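Local coordinates for short chain dehydrogenase (Mycobacterium smegmatis, PDB 3UCX), which probably works as an oxidoreductase of the short-chain dehydrogenase/reductase family, at residues 141-153 with 160-172. Residues are numbered along the deposited sequence; the frame is centred on the assembly and turned at random. Where two conformers were deposited one is given.
Sequences AVVNVNSMVVRHS and YKMAKSALLAMSQ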
ATOM      1  N   ALA A 141     -13.316  21.534  -4.558  1.00 12.58           N
ATOM      2  CA  ALA A 141     -12.345  20.482  -4.662  1.00 12.34           C
ATOM      3  C   ALA A 141     -10.933  21.036  -4.620  1.00 12.29           C
ATOM      4  O   ALA A 141     -10.640  22.110  -5.162  1.00 13.06           O
ATOM      5  CB  ALA A 141     -12.565  19.682  -5.957  1.00 12.42           C
ATOM      6  N   VAL A 142     -10.059  20.265  -3.990  1.00 12.07           N
ATOM      7  CA  VAL A 142      -8.654  20.532  -3.936  1.00 11.65           C
ATOM      8  C   VAL A 142      -7.955  19.402  -4.679  1.00 11.67           C
ATOM      9  O   VAL A 142      -8.290  18.250  -4.468  1.00 12.01           O
ATOM     10  CB  VAL A 142      -8.128  20.551  -2.500  1.00 11.56           C
ATOM     11  CG1 VAL A 142      -6.587  20.680  -2.502  1.00 11.27           C
ATOM     12  CG2 VAL A 142      -8.829  21.674  -1.696  1.00 11.60           C
ATOM     13  N   VAL A 143      -7.023  19.752  -5.557  1.00 11.85           N
ATOM     14  CA  VAL A 143      -6.095  18.778  -6.148  1.00 11.89           C
ATOM     15  C   VAL A 143      -4.679  19.204  -5.831  1.00 12.05           C
ATOM     16  O   VAL A 143      -4.223  20.270  -6.272  1.00 12.33           O
ATOM     17  CB  VAL A 143      -6.225  18.627  -7.679  1.00 12.21           C
ATOM     18  CG1 VAL A 143      -5.359  17.451  -8.164  1.00 11.83           C
ATOM     19  CG2 VAL A 143      -7.672  18.413  -8.089  1.00 12.24           C
ATOM     20  N   ASN A 144      -3.973  18.350  -5.100  1.00 11.93           N
ATOM     21  CA  ASN A 144      -2.572  18.556  -4.825  1.00 12.45           C
ATOM     22  C   ASN A 144      -1.734  17.723  -5.783  1.00 12.86           C
ATOM     23  O   ASN A 144      -1.886  16.506  -5.829  1.00 13.06           O
ATOM     24  CB  ASN A 144      -2.250  18.206  -3.377  1.00 12.54           C
ATOM     25  CG  ASN A 144      -2.876  19.170  -2.398  1.00 12.78           C
ATOM     26  OD1 ASN A 144      -3.113  20.317  -2.739  1.00 13.05           O
ATOM     27  ND2 ASN A 144      -3.173  18.694  -1.187  1.00 12.80           N
ATOM     28  N   VAL A 145      -0.879  18.387  -6.556  1.00 13.04           N
ATOM     29  CA  VAL A 145       0.034  17.697  -7.453  1.00 13.09           C
ATOM     30  C   VAL A 145       1.180  17.181  -6.619  1.00 13.51           C
ATOM     31  O   VAL A 145       1.935  17.956  -5.993  1.00 14.30           O
ATOM     32  CB  VAL A 145       0.519  18.581  -8.601  1.00 13.75           C
ATOM     33  CG1 VAL A 145       1.493  17.802  -9.519  1.00 12.92           C
ATOM     34  CG2 VAL A 145      -0.683  19.098  -9.388  1.00 13.70           C
ATOM     35  N   ASN A 146       1.281  15.857  -6.564  1.00 12.42           N
ATOM     36  CA  ASN A 146       2.320  15.194  -5.802  1.00 12.31           C
ATOM     37  C   ASN A 146       3.358  14.602  -6.794  1.00 12.62           C
ATOM     38  O   ASN A 146       3.724  15.270  -7.779  1.00 13.09           O
ATOM     39  CB  ASN A 146       1.652  14.168  -4.866  1.00 11.91           C
ATOM     40  CG  ASN A 146       2.519  13.787  -3.683  1.00 12.32           C
ATOM     41  OD1 ASN A 146       3.558  13.136  -3.873  1.00 13.08           O
ATOM     42  ND2 ASN A 146       2.100  14.165  -2.450  1.00 11.49           N
ATOM     43  N   SER A 147       3.863  13.404  -6.547  1.00 12.85           N
ATOM     44  CA  SER A 147       4.952  12.860  -7.358  1.00 12.60           C
ATOM     45  C   SER A 147       5.076  11.358  -7.210  1.00 12.51           C
ATOM     46  O   SER A 147       4.861  10.803  -6.140  1.00 11.74           O
ATOM     47  CB  SER A 147       6.288  13.488  -6.970  1.00 13.47           C
ATOM     48  OG  SER A 147       7.393  12.844  -7.625  1.00 13.56           O
ATOM     49  N   MET A 148       5.440  10.712  -8.316  1.00 12.15           N
ATOM     50  CA  MET A 148       5.820   9.287  -8.343  1.00 12.38           C
ATOM     51  C   MET A 148       6.862   8.890  -7.316  1.00 12.41           C
ATOM     52  O   MET A 148       6.953   7.735  -6.955  1.00 12.56           O
ATOM     53  CB  MET A 148       6.330   8.941  -9.753  1.00 12.70           C
ATOM     54  CG  MET A 148       6.422   7.462 -10.056  1.00 12.86           C
ATOM     55  SD  MET A 148       6.842   7.136 -11.786  1.00 13.77           S
ATOM     56  CE  MET A 148       8.581   7.639 -11.806  1.00 13.95           C
ATOM     57  N   VAL A 149       7.696   9.830  -6.887  1.00 12.89           N
ATOM     58  CA  VAL A 149       8.740   9.573  -5.907  0.50 13.16           C
ATOM     59  C   VAL A 149       8.201   8.904  -4.637  1.00 12.94           C
ATOM     60  O   VAL A 149       8.912   8.204  -3.956  1.00 12.82           O
ATOM     61  CB  VAL A 149       9.433  10.892  -5.503  0.50 13.58           C
ATOM     62  CG1 VAL A 149       8.544  11.703  -4.565  0.50 13.40           C
ATOM     63  CG2 VAL A 149      10.777  10.622  -4.868  0.50 13.96           C
ATOM     64  N   VAL A 150       6.925   9.133  -4.314  1.00 12.83           N
ATOM     65  CA  VAL A 150       6.382   8.499  -3.115  1.00 12.79           C
ATOM     66  C   VAL A 150       6.204   6.978  -3.279  1.00 13.21           C
ATOM     67  O   VAL A 150       5.994   6.263  -2.300  1.00 12.68           O
ATOM     68  CB  VAL A 150       5.077   9.164  -2.625  1.00 13.25           C
ATOM     69  CG1 VAL A 150       5.306  10.665  -2.381  1.00 13.32           C
ATOM     70  CG2 VAL A 150       3.922   8.908  -3.583  1.00 12.96           C
ATOM     71  N   ARG A 151       6.286   6.491  -4.520  1.00 12.99           N
ATOM     72  CA  ARG A 151       6.075   5.070  -4.826  1.00 12.74           C
ATOM     73  C   ARG A 151       7.357   4.242  -4.804  1.00 12.55           C
ATOM     74  O   ARG A 151       7.295   3.021  -4.965  1.00 12.54           O
ATOM     75  CB  ARG A 151       5.410   4.929  -6.197  1.00 12.95           C
ATOM     76  CG  ARG A 151       4.079   5.662  -6.307  1.00 13.22           C
ATOM     77  CD  ARG A 151       3.024   5.072  -5.408  1.00 13.20           C
ATOM     78  NE  ARG A 151       1.691   5.642  -5.611  1.00 13.58           N
ATOM     79  CZ  ARG A 151       0.676   5.480  -4.760  1.00 13.41           C
ATOM     80  NH1 ARG A 151       0.845   4.721  -3.655  1.00 13.76           N
ATOM     81  NH2 ARG A 151      -0.515   6.039  -5.015  1.00 13.01           N
ATOM     82  N   HIS A 152       8.507   4.891  -4.618  1.00 12.20           N
ATOM     83  CA  HIS A 152       9.791   4.186  -4.554  1.00 12.57           C
ATOM     84  C   HIS A 152      10.707   4.781  -3.520  1.00 12.55           C
ATOM     85  O   HIS A 152      10.336   5.736  -2.838  1.00 12.08           O
ATOM     86  CB  HIS A 152      10.457   4.092  -5.960  1.00 12.77           C
ATOM     87  CG  HIS A 152      10.839   5.419  -6.584  1.00 13.04           C
ATOM     88  ND1 HIS A 152      11.976   6.086  -6.266  1.00 13.83           N
ATOM     89  CD2 HIS A 152      10.236   6.150  -7.615  1.00 13.54           C
ATOM     90  CE1 HIS A 152      12.064   7.211  -7.024  1.00 13.83           C
ATOM     91  NE2 HIS A 152      10.991   7.247  -7.844  1.00 13.73           N
ATOM     92  N   SER A 153      11.902   4.198  -3.377  1.00 12.89           N
ATOM     93  CA  SER A 153      12.857   4.652  -2.368  0.50 13.14           C
ATOM     94  C   SER A 153      14.256   4.794  -2.958  1.00 13.89           C
ATOM     95  O   SER A 153      15.271   4.552  -2.285  1.00 14.37           O
ATOM     96  CB  SER A 153      12.835   3.661  -1.204  0.50 13.17           C
ATOM     97  OG  SER A 153      11.551   3.659  -0.588  0.50 12.59           O
ATOM     98  N   TYR A 160      13.076  14.923  -1.572  1.00 15.05           N
ATOM     99  CA  TYR A 160      11.878  15.068  -2.397  1.00 15.90           C
ATOM    100  C   TYR A 160      10.788  14.083  -1.953  1.00 14.66           C
ATOM    101  O   TYR A 160       9.637  14.473  -1.757  1.00 13.75           O
ATOM    102  CB  TYR A 160      12.252  14.842  -3.867  1.00 18.29           C
ATOM    103  CG  TYR A 160      11.237  15.303  -4.879  1.00 21.24           C
ATOM    104  CD1 TYR A 160      10.664  16.554  -4.796  1.00 23.42           C
ATOM    105  CD2 TYR A 160      10.918  14.520  -5.978  1.00 24.89           C
ATOM    106  CE1 TYR A 160       9.748  16.989  -5.744  1.00 26.26           C
ATOM    107  CE2 TYR A 160      10.000  14.955  -6.924  1.00 26.06           C
ATOM    108  CZ  TYR A 160       9.416  16.182  -6.785  1.00 26.31           C
ATOM    109  OH  TYR A 160       8.519  16.665  -7.717  1.00 34.89           O
ATOM    110  N   LYS A 161      11.155  12.820  -1.774  1.00 13.19           N
ATOM    111  CA  LYS A 161      10.209  11.832  -1.241  1.00 13.33           C
ATOM    112  C   LYS A 161       9.669  12.213   0.159  1.00 13.18           C
ATOM    113  O   LYS A 161       8.471  12.027   0.446  1.00 12.89           O
ATOM    114  CB  LYS A 161      10.837  10.438  -1.196  1.00 13.36           C
ATOM    115  CG  LYS A 161       9.923   9.302  -0.694  1.00 13.41           C
ATOM    116  CD  LYS A 161      10.745   8.045  -0.490  1.00 14.07           C
ATOM    117  CE  LYS A 161      10.019   6.815   0.061  1.00 14.51           C
ATOM    118  NZ  LYS A 161       8.913   6.475  -0.824  1.00 15.96           N
ATOM    119  N   MET A 162      10.542  12.737   1.008  1.00 13.03           N
ATOM    120  CA  MET A 162      10.133  13.112   2.369  1.00 13.84           C
ATOM    121  C   MET A 162       9.054  14.191   2.344  1.00 13.38           C
ATOM    122  O   MET A 162       8.012  14.047   2.989  1.00 13.70           O
ATOM    123  CB  MET A 162      11.306  13.592   3.213  1.00 14.75           C
ATOM    124  CG  MET A 162      10.892  14.239   4.555  1.00 16.11           C
ATOM    125  SD  MET A 162      12.242  15.186   5.286  1.00 21.03           S
ATOM    126  CE  MET A 162      13.339  13.820   5.647  1.00 18.08           C
ATOM    127  N   ALA A 163       9.303  15.258   1.596  1.00 12.50           N
ATOM    128  CA  ALA A 163       8.367  16.384   1.519  1.00 12.54           C
ATOM    129  C   ALA A 163       7.068  15.962   0.845  1.00 12.00           C
ATOM    130  O   ALA A 163       5.953  16.301   1.303  1.00 11.12           O
ATOM    131  CB  ALA A 163       9.011  17.536   0.762  1.00 12.75           C
ATOM    132  N   LYS A 164       7.205  15.247  -0.261  1.00 11.67           N
ATOM    133  CA  LYS A 164       6.022  14.776  -0.981  1.00 12.33           C
ATOM    134  C   LYS A 164       5.175  13.792  -0.165  1.00 12.27           C
ATOM    135  O   LYS A 164       3.940  13.803  -0.260  1.00 12.37           O
ATOM    136  CB  LYS A 164       6.418  14.207  -2.328  1.00 12.81           C
ATOM    137  CG  LYS A 164       6.875  15.308  -3.307  1.00 13.83           C
ATOM    138  CD  LYS A 164       5.677  16.062  -3.855  1.00 14.87           C
ATOM    139  CE  LYS A 164       5.933  16.762  -5.174  1.00 16.60           C
ATOM    140  NZ  LYS A 164       6.313  18.175  -4.966  1.00 17.05           N
ATOM    141  N   SER A 165       5.836  12.954   0.618  1.00 12.09           N
ATOM    142  CA  SER A 165       5.163  12.001   1.492  1.00 12.47           C
ATOM    143  C   SER A 165       4.418  12.712   2.614  1.00 11.94           C
ATOM    144  O   SER A 165       3.296  12.349   2.944  1.00 12.61           O
ATOM    145  CB  SER A 165       6.157  11.014   2.064  1.00 12.72           C
ATOM    146  OG  SER A 165       6.654  10.189   0.998  1.00 13.51           O
ATOM    147  N   ALA A 166       5.041  13.719   3.196  1.00 11.58           N
ATOM    148  CA  ALA A 166       4.377  14.531   4.211  1.00 11.61           C
ATOM    149  C   ALA A 166       3.135  15.208   3.580  1.00 11.55           C
ATOM    150  O   ALA A 166       2.053  15.247   4.191  1.00 11.93           O
ATOM    151  CB  ALA A 166       5.340  15.579   4.798  1.00 11.44           C
ATOM    152  N   LEU A 167       3.278  15.698   2.344  1.00 11.42           N
ATOM    153  CA  LEU A 167       2.165  16.318   1.625  1.00 11.37           C
ATOM    154  C   LEU A 167       1.025  15.330   1.371  1.00 11.19           C
ATOM    155  O   LEU A 167      -0.149  15.681   1.509  1.00 10.77           O
ATOM    156  CB  LEU A 167       2.642  16.941   0.314  1.00 11.74           C
ATOM    157  CG  LEU A 167       1.561  17.388  -0.695  1.00 11.79           C
ATOM    158  CD1 LEU A 167       0.670  18.523  -0.164  1.00 11.84           C
ATOM    159  CD2 LEU A 167       2.206  17.782  -2.020  1.00 11.55           C
ATOM    160  N   LEU A 168       1.366  14.108   0.964  1.00 10.48           N
ATOM    161  CA  LEU A 168       0.365  13.064   0.695  1.00 10.57           C
ATOM    162  C   LEU A 168      -0.412  12.720   1.970  1.00 10.59           C
ATOM    163  O   LEU A 168      -1.660  12.652   1.974  1.00 10.23           O
ATOM    164  CB  LEU A 168       1.020  11.818   0.090  1.00 10.93           C
ATOM    165  CG  LEU A 168       0.084  10.658  -0.280  1.00 11.40           C
ATOM    166  CD1 LEU A 168      -1.024  11.117  -1.237  1.00 11.80           C
ATOM    167  CD2 LEU A 168       0.878   9.450  -0.806  1.00 12.14           C
ATOM    168  N   ALA A 169       0.325  12.559   3.059  1.00 10.50           N
ATOM    169  CA  ALA A 169      -0.275  12.254   4.352  1.00 11.20           C
ATOM    170  C   ALA A 169      -1.243  13.399   4.758  1.00 10.95           C
ATOM    171  O   ALA A 169      -2.395  13.162   5.108  1.00 11.26           O
ATOM    172  CB  ALA A 169       0.804  12.061   5.403  1.00 10.91           C
ATOM    173  N   MET A 170      -0.772  14.635   4.650  1.00 11.48           N
ATOM    174  CA  MET A 170      -1.593  15.806   4.940  1.00 11.89           C
ATOM    175  C   MET A 170      -2.846  15.861   4.059  1.00 11.80           C
ATOM    176  O   MET A 170      -3.954  16.213   4.543  1.00 11.60           O
ATOM    177  CB  MET A 170      -0.777  17.072   4.736  1.00 12.76           C
ATOM    178  CG  MET A 170      -1.495  18.348   5.140  1.00 13.49           C
ATOM    179  SD  MET A 170      -0.526  19.784   4.689  1.00 15.59           S
ATOM    180  CE  MET A 170      -0.832  19.917   2.936  1.00 14.86           C
ATOM    181  N   SER A 171      -2.674  15.548   2.769  1.00 10.63           N
ATOM    182  CA  SER A 171      -3.782  15.566   1.830  1.00 10.64           C
ATOM    183  C   SER A 171      -4.861  14.568   2.221  1.00 10.48           C
ATOM    184  O   SER A 171      -6.069  14.818   2.063  1.00  9.97           O
ATOM    185  CB  SER A 171      -3.275  15.272   0.411  1.00 10.71           C
ATOM    186  OG  SER A 171      -2.309  16.249  -0.007  1.00 11.02           O
ATOM    187  N   GLN A 172      -4.421  13.420   2.698  1.00 10.26           N
ATOM    188  CA  GLN A 172      -5.317  12.375   3.128  1.00 11.14           C
ATOM    189  C   GLN A 172      -6.116  12.778   4.385  1.00 10.84           C
ATOM    190  O   GLN A 172      -7.341  12.648   4.416  1.00 10.77           O
ATOM    191  CB  GLN A 172      -4.532  11.085   3.355  1.00 11.67           C
ATOM    192  CG  GLN A 172      -4.070  10.444   2.032  1.00 11.89           C
ATOM    193  CD  GLN A 172      -3.163   9.263   2.232  1.00 13.21           C
ATOM    194  OE1 GLN A 172      -2.569   9.106   3.302  1.00 13.86           O
ATOM    195  NE2 GLN A 172      -3.040   8.400   1.191  1.00 12.79           N
TER
HETATM  196  O   HOH W   1       4.103  19.238  -4.549  1.00 31.58           O
HETATM  197  O   HOH W   2      -0.689  15.188  -2.225  1.00 13.85           O
HETATM  198  O   HOH W   3       6.582   7.518   0.413  1.00 19.65           O
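In the Rossmann-fold core of this short-chain dehydrogenase, strand 141-145 and the loop after it meet the 160-172 part of helix 158-179, and Ser-147, Tyr-160 and Lys-164 stand where the family has its catalytic Ser-Tyr-Lys, and probably play that part here. Ser-147 OG lies 3.4 Å from Tyr-160 CE2, nearer than it lies to the phenol oxygen. That same OG accepts from Val-149 N, an ST turn that fixes the hydroxyl. Lys-164 folds back at chi2 (-77°), so its aliphatic chain runs past the amide of Asn-146 in the opposite direction, and its NZ reaches a water 2.5 Å away that donates to Val-145 O. Asn-146 ND2 bonds Lys-164 O at 2.9 Å, close to the amide plane of Asn-146; Leu-168 N comes to that carbonyl from the other face. A second water links Asn-146 ND2 to Ser-171 OG. This is the first half of a beta-alpha-beta unit completed by strand 184-190, with strand and helix antiparallel at 165°. Further down it, Asn-144 ND2 donates to Ser-171 OG (2.8 Å), while Asn-144 OD1 takes a bond from Asn-94 ND2. At the far end Lys-161, extended through chi3 and turned only at chi4 (58°), crosses the Val-149 side chain at a slant, CB 3.7 Å from Val-149 CG2, and sets NZ 2.6 Å from His-152 O. A third water joins NZ to Val-150 O and Ser-165 OG, close to where Ser-165 packs on Ala-169 of a second subunit.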